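Local coordinates for beta-hydroxyacyl-(Acyl-carrier-protein) dehydratase FabA/FabZ (Xenorhabdus doucetiae, PDB 6QSR) that probably dehydrates 3-hydroxyacyl chains carried by acyl-carrier protein, as one subunit of the ApeI:P dehydratase heterocomplex of aryl polyene pigment biosynthesis, at residues B[24-28]-B[29-33]; B[120-123]-B[124-127]. All blocks are in the same frame, centred on the assembly; numbering follows the deposited sequence.

How the interactions relate
Both contacts are local turns that pack against helix 79-97, the long helix of a hotdog fold. Interaction 1 comes first in the chain, in the loop before strand 43-48, and interaction 2 follows much later, where strand 120-121 gives way to strand 126-133. Their centres lie 22 Å apart, with about 11 Å between nearest atoms, so they do not touch. Tyr-31 of interaction 1 rests on Trp-93 of the helix, whereas Phe-121 and Leu-127 of interaction 2 meet Met-82, nearer its start. One turn holds a sodium ion and covers part of the helix; the other bends the chain from a two-strand sheet into the main antiparallel sheet.

Interaction 1: B[24-28]-B[29-33]; sequences RYLPV and DRYLP. With NA (sodium ion), chain C.
Tyr-31 reaches back to Leu-26 across a short 3-10 turn, residues 28-31, in the loop that leads into strand 43-48 of this hotdog-fold subunit. Two backbone bonds spanning three residues each close the turn: Arg-30 N to Pro-27 O at 2.9 Å and Tyr-31 N to Val-28 O at 3.2 Å. A third bond ends on a side chain: Leu-26 N donates to Tyr-31 OH over 2.9 Å, with an N-H...O angle of 150°. Tyr-31 can take it because its CG stands anti to its own carbonyl carbon (chi1 -60°), which lays the ring back along residues 25 to 28.

Apolar packing backs these bonds. Leu-26 crosses the tyrosine at about a right angle, its CB 3.8 Å from Tyr-31 CE2, and Arg-30 runs alongside Pro-27 with CG 4.0 Å from the proline CD. The hydroxyl of Tyr-31 also sits at the edge of the Tyr-25 ring, whose own OH is bonded to Val-47 N. Trp-93 of helix 79-97 packs on both tyrosines.

The sodium ion is held by main-chain oxygens: Asp-29 O and Leu-32 O, each at 2.4 Å, and His-34 O, with two waters besides. The Asp-29 carboxylate acts from the second shell: its OD2 accepts a 2.8 Å hydrogen bond from water 1, one of the two waters on the sodium.

Interaction 2: B[120-123]-B[124-127]; sequences AFTQ and GSVL
Ser-125 takes hold of Thr-122 O twice, with its hydroxyl and with its backbone N-H. Ser-125 OG lies 2.7 Å and Ser-125 N 3.1 Å from Thr-122 O, and both donors come from the same face of the carbonyl plane, tilted just under 30° from it. Ser-125 OG stands beside its own backbone N, anti to the carbonyl carbon (chi1 -59°), which lets the hydroxyl and the amide converge on that one oxygen.

Further along, Leu-127 lays its CD1 over one face of the Phe-121 ring as a CH-pi contact, 4.0 Å from the ring centroid and 20° off the normal. The methyl is shifted toward the rim and comes within 3.8 Å of Phe-121 CG, while Leu-127 CD2 meets the ring at CD2.

Met-82 of helix 79-97 touches both of these side chains, and Leu-154 and Val-155 of strand 152-162 add to the packing round the phenylalanine. The backbone is anchored on both flanks: Phe-121 bonds to Leu-74, Ser-125 to Val-58 and Leu-127 to Val-56. Gly-124, the third residue of the turn, has the positive phi that this position of a type II turn requires. This is a type II beta turn from Thr-122 to Ser-125, here joining strands of two different sheets in a hotdog fold.

Interaction 1: B[24-28]-B[29-33]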
loop_
_atom_site.group_PDB
_atom_site.type_symbol
_atom_site.label_atom_id
_atom_site.label_comp_id
_atom_site.label_asym_id
_atom_site.label_seq_id
_atom_site.Cartn_x
_atom_site.Cartn_y
_atom_site.Cartn_z
ATOM N N ARG B 24 8.423 -12.919 -23.423
ATOM C CA ARG B 24 7.359 -11.863 -23.447
ATOM C C ARG B 24 6.306 -12.112 -22.375
ATOM O O ARG B 24 6.009 -13.257 -22.017
ATOM C CB ARG B 24 6.671 -11.747 -24.821
ATOM C CG ARG B 24 7.278 -10.707 -25.750
ATOM C CD ARG B 24 8.675 -11.107 -26.195
ATOM N NE ARG B 24 9.147 -10.328 -27.341
ATOM C CZ ARG B 24 10.275 -10.566 -28.015
ATOM N NH1 ARG B 24 11.084 -11.572 -27.673
ATOM N NH2 ARG B 24 10.602 -9.792 -29.049
ATOM N N TYR B 25 5.737 -11.016 -21.891
ATOM C CA TYR B 25 4.720 -11.040 -20.858
ATOM C C TYR B 25 3.530 -10.234 -21.342
ATOM O O TYR B 25 3.680 -9.320 -22.162
ATOM C CB TYR B 25 5.289 -10.449 -19.565
ATOM C CG TYR B 25 6.440 -11.262 -19.005
ATOM C CD1 TYR B 25 7.770 -10.874 -19.213
ATOM C CD2 TYR B 25 6.204 -12.439 -18.292
ATOM C CE1 TYR B 25 8.822 -11.629 -18.722
ATOM C CE2 TYR B 25 7.254 -13.195 -17.786
ATOM C CZ TYR B 25 8.560 -12.787 -18.009
ATOM O OH TYR B 25 9.600 -13.533 -17.515
ATOM N N LEU B 26 2.349 -10.584 -20.843
ATOM C CA LEU B 26 1.156 -9.761 -21.027
ATOM C C LEU B 26 1.360 -8.388 -20.370
ATOM O O LEU B 26 2.285 -8.218 -19.555
ATOM C CB LEU B 26 -0.071 -10.441 -20.412
ATOM C CG LEU B 26 -0.557 -11.740 -21.068
ATOM C CD1 LEU B 26 -1.470 -12.506 -20.126
ATOM C CD2 LEU B 26 -1.262 -11.453 -22.388
ATOM N N PRO B 27 0.517 -7.396 -20.731
ATOM C CA PRO B 27 0.504 -6.128 -19.994
ATOM C C PRO B 27 0.310 -6.387 -18.499
ATOM O O PRO B 27 -0.478 -7.258 -18.127
ATOM C CB PRO B 27 -0.694 -5.381 -20.594
ATOM C CG PRO B 27 -0.834 -5.936 -21.967
ATOM C CD PRO B 27 -0.395 -7.369 -21.890
ATOM N N VAL B 28 1.040 -5.667 -17.653
ATOM C CA VAL B 28 1.106 -6.007 -16.223
ATOM C C VAL B 28 -0.279 -6.075 -15.529
ATOM O O VAL B 28 -0.507 -6.929 -14.665
ATOM C CB VAL B 28 2.137 -5.108 -15.485
ATOM C CG1 VAL B 28 1.671 -3.670 -15.370
ATOM C CG2 VAL B 28 2.487 -5.679 -14.123
ATOM N N ASP B 29 -1.212 -5.220 -15.946
ATOM C CA ASP B 29 -2.606 -5.267 -15.448
ATOM C C ASP B 29 -3.328 -6.610 -15.668
ATOM O O ASP B 29 -4.224 -6.953 -14.895
ATOM C CB ASP B 29 -3.441 -4.107 -16.020
ATOM C CG ASP B 29 -3.790 -4.293 -17.491
ATOM O OD1 ASP B 29 -3.035 -3.804 -18.347
ATOM O OD2 ASP B 29 -4.817 -4.937 -17.791
ATOM N N ARG B 30 -2.953 -7.360 -16.704
ATOM C CA ARG B 30 -3.557 -8.674 -16.987
ATOM C C ARG B 30 -3.245 -9.764 -15.938
ATOM O O ARG B 30 -3.965 -10.757 -15.847
ATOM C CB ARG B 30 -3.144 -9.170 -18.383
ATOM C CG ARG B 30 -3.505 -8.241 -19.540
ATOM C CD ARG B 30 -5.006 -8.054 -19.707
ATOM N NE ARG B 30 -5.322 -7.328 -20.941
ATOM C CZ ARG B 30 -5.368 -7.860 -22.166
ATOM N NH1 ARG B 30 -5.666 -7.083 -23.206
ATOM N NH2 ARG B 30 -5.119 -9.159 -22.373
ATOM N N TYR B 31 -2.181 -9.576 -15.157
ATOM C CA TYR B 31 -1.822 -10.485 -14.067
ATOM C C TYR B 31 -2.433 -10.127 -12.694
ATOM O O TYR B 31 -2.252 -10.880 -11.731
ATOM C CB TYR B 31 -0.295 -10.547 -13.936
ATOM C CG TYR B 31 0.410 -11.052 -15.178
ATOM C CD1 TYR B 31 0.362 -12.403 -15.529
ATOM C CD2 TYR B 31 1.142 -10.186 -15.993
ATOM C CE1 TYR B 31 1.017 -12.877 -16.660
ATOM C CE2 TYR B 31 1.802 -10.648 -17.125
ATOM C CZ TYR B 31 1.736 -11.989 -17.458
ATOM O OH TYR B 31 2.391 -12.434 -18.583
ATOM N N LEU B 32 -3.137 -8.996 -12.607
ATOM C CA LEU B 32 -3.695 -8.487 -11.345
ATOM C C LEU B 32 -5.218 -8.428 -11.357
ATOM O O LEU B 32 -5.809 -8.153 -12.399
ATOM C CB LEU B 32 -3.170 -7.066 -11.094
ATOM C CG LEU B 32 -1.653 -6.968 -10.884
ATOM C CD1 LEU B 32 -1.196 -5.519 -10.917
ATOM C CD2 LEU B 32 -1.281 -7.622 -9.570
ATOM N N PRO B 33 -5.861 -8.630 -10.189
ATOM C CA PRO B 33 -7.290 -8.302 -10.105
ATOM C C PRO B 33 -7.541 -6.787 -10.227
ATOM O O PRO B 33 -8.613 -6.372 -10.658
ATOM C CB PRO B 33 -7.691 -8.829 -8.730
ATOM C CG PRO B 33 -6.439 -8.836 -7.926
ATOM C CD PRO B 33 -5.304 -9.039 -8.884
HETATM NA NA NA C . -6.351 -6.384 -13.976
HETATM O O HOH W 1 -6.904 -5.038 -15.932
HETATM O O HOH W 2 -8.212 -7.503 -14.438
#

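Interaction 2: B[120-123]-B[124-127]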
loop_
_atom_site.group_PDB
_atom_site.type_symbol
_atom_site.label_atom_id
_atom_site.label_comp_id
_atom_site.label_asym_id
_atom_site.label_seq_id
_atom_site.Cartn_x
_atom_site.Cartn_y
_atom_site.Cartn_z
ATOM N N ALA B 120 10.750 10.725 -0.983
ATOM C CA ALA B 120 9.919 10.593 -2.185
ATOM C C ALA B 120 10.762 10.171 -3.371
ATOM O O ALA B 120 11.986 10.374 -3.381
ATOM C CB ALA B 120 9.197 11.899 -2.487
ATOM N N PHE B 121 10.110 9.565 -4.364
ATOM C CA PHE B 121 10.786 9.195 -5.611
ATOM C C PHE B 121 10.616 10.321 -6.616
ATOM O O PHE B 121 9.489 10.698 -6.957
ATOM C CB PHE B 121 10.210 7.898 -6.179
ATOM C CG PHE B 121 10.278 6.734 -5.226
ATOM C CD1 PHE B 121 9.156 6.337 -4.509
ATOM C CD2 PHE B 121 11.468 6.027 -5.048
ATOM C CE1 PHE B 121 9.219 5.255 -3.629
ATOM C CE2 PHE B 121 11.537 4.942 -4.174
ATOM C CZ PHE B 121 10.410 4.572 -3.455
ATOM N N THR B 122 11.736 10.840 -7.114
ATOM C CA THR B 122 11.707 12.022 -7.957
ATOM C C THR B 122 11.120 11.712 -9.333
ATOM O O THR B 122 11.285 10.611 -9.870
ATOM C CB THR B 122 13.103 12.673 -8.084
ATOM O OG1 THR B 122 14.040 11.705 -8.545
ATOM C CG2 THR B 122 13.575 13.204 -6.741
ATOM N N GLN B 123 10.401 12.696 -9.862
ATOM C CA GLN B 123 9.893 12.712 -11.231
ATOM C C GLN B 123 10.988 12.312 -12.219
ATOM O O GLN B 123 12.106 12.822 -12.135
ATOM C CB GLN B 123 9.418 14.135 -11.570
ATOM C CG GLN B 123 8.580 14.242 -12.829
ATOM C CD GLN B 123 7.114 14.410 -12.508
ATOM O OE1 GLN B 123 6.659 15.514 -12.176
ATOM N NE2 GLN B 123 6.362 13.312 -12.582
ATOM N N GLY B 124 10.667 11.394 -13.130
ATOM C CA GLY B 124 11.637 10.848 -14.090
ATOM C C GLY B 124 12.380 9.578 -13.672
ATOM O O GLY B 124 13.063 8.970 -14.498
ATOM N N SER B 125 12.274 9.181 -12.404
ATOM C CA SER B 125 12.914 7.957 -11.923
ATOM C C SER B 125 12.281 6.706 -12.525
ATOM O O SER B 125 11.062 6.556 -12.502
ATOM C CB SER B 125 12.829 7.856 -10.401
ATOM O OG SER B 125 13.456 8.956 -9.778
ATOM N N VAL B 126 13.124 5.827 -13.059
ATOM C CA VAL B 126 12.724 4.497 -13.505
ATOM C C VAL B 126 12.959 3.545 -12.340
ATOM O O VAL B 126 14.094 3.343 -11.919
ATOM C CB VAL B 126 13.507 4.073 -14.763
ATOM C CG1 VAL B 126 13.091 2.681 -15.230
ATOM C CG2 VAL B 126 13.267 5.094 -15.863
ATOM N N LEU B 127 11.869 3.008 -11.787
ATOM C CA LEU B 127 11.929 2.176 -10.585
ATOM C C LEU B 127 11.855 0.684 -10.911
ATOM O O LEU B 127 10.953 0.244 -11.619
ATOM C CB LEU B 127 10.792 2.571 -9.624
ATOM C CG LEU B 127 10.869 4.012 -9.098
ATOM C CD1 LEU B 127 9.762 4.240 -8.091
ATOM C CD2 LEU B 127 12.227 4.324 -8.472
#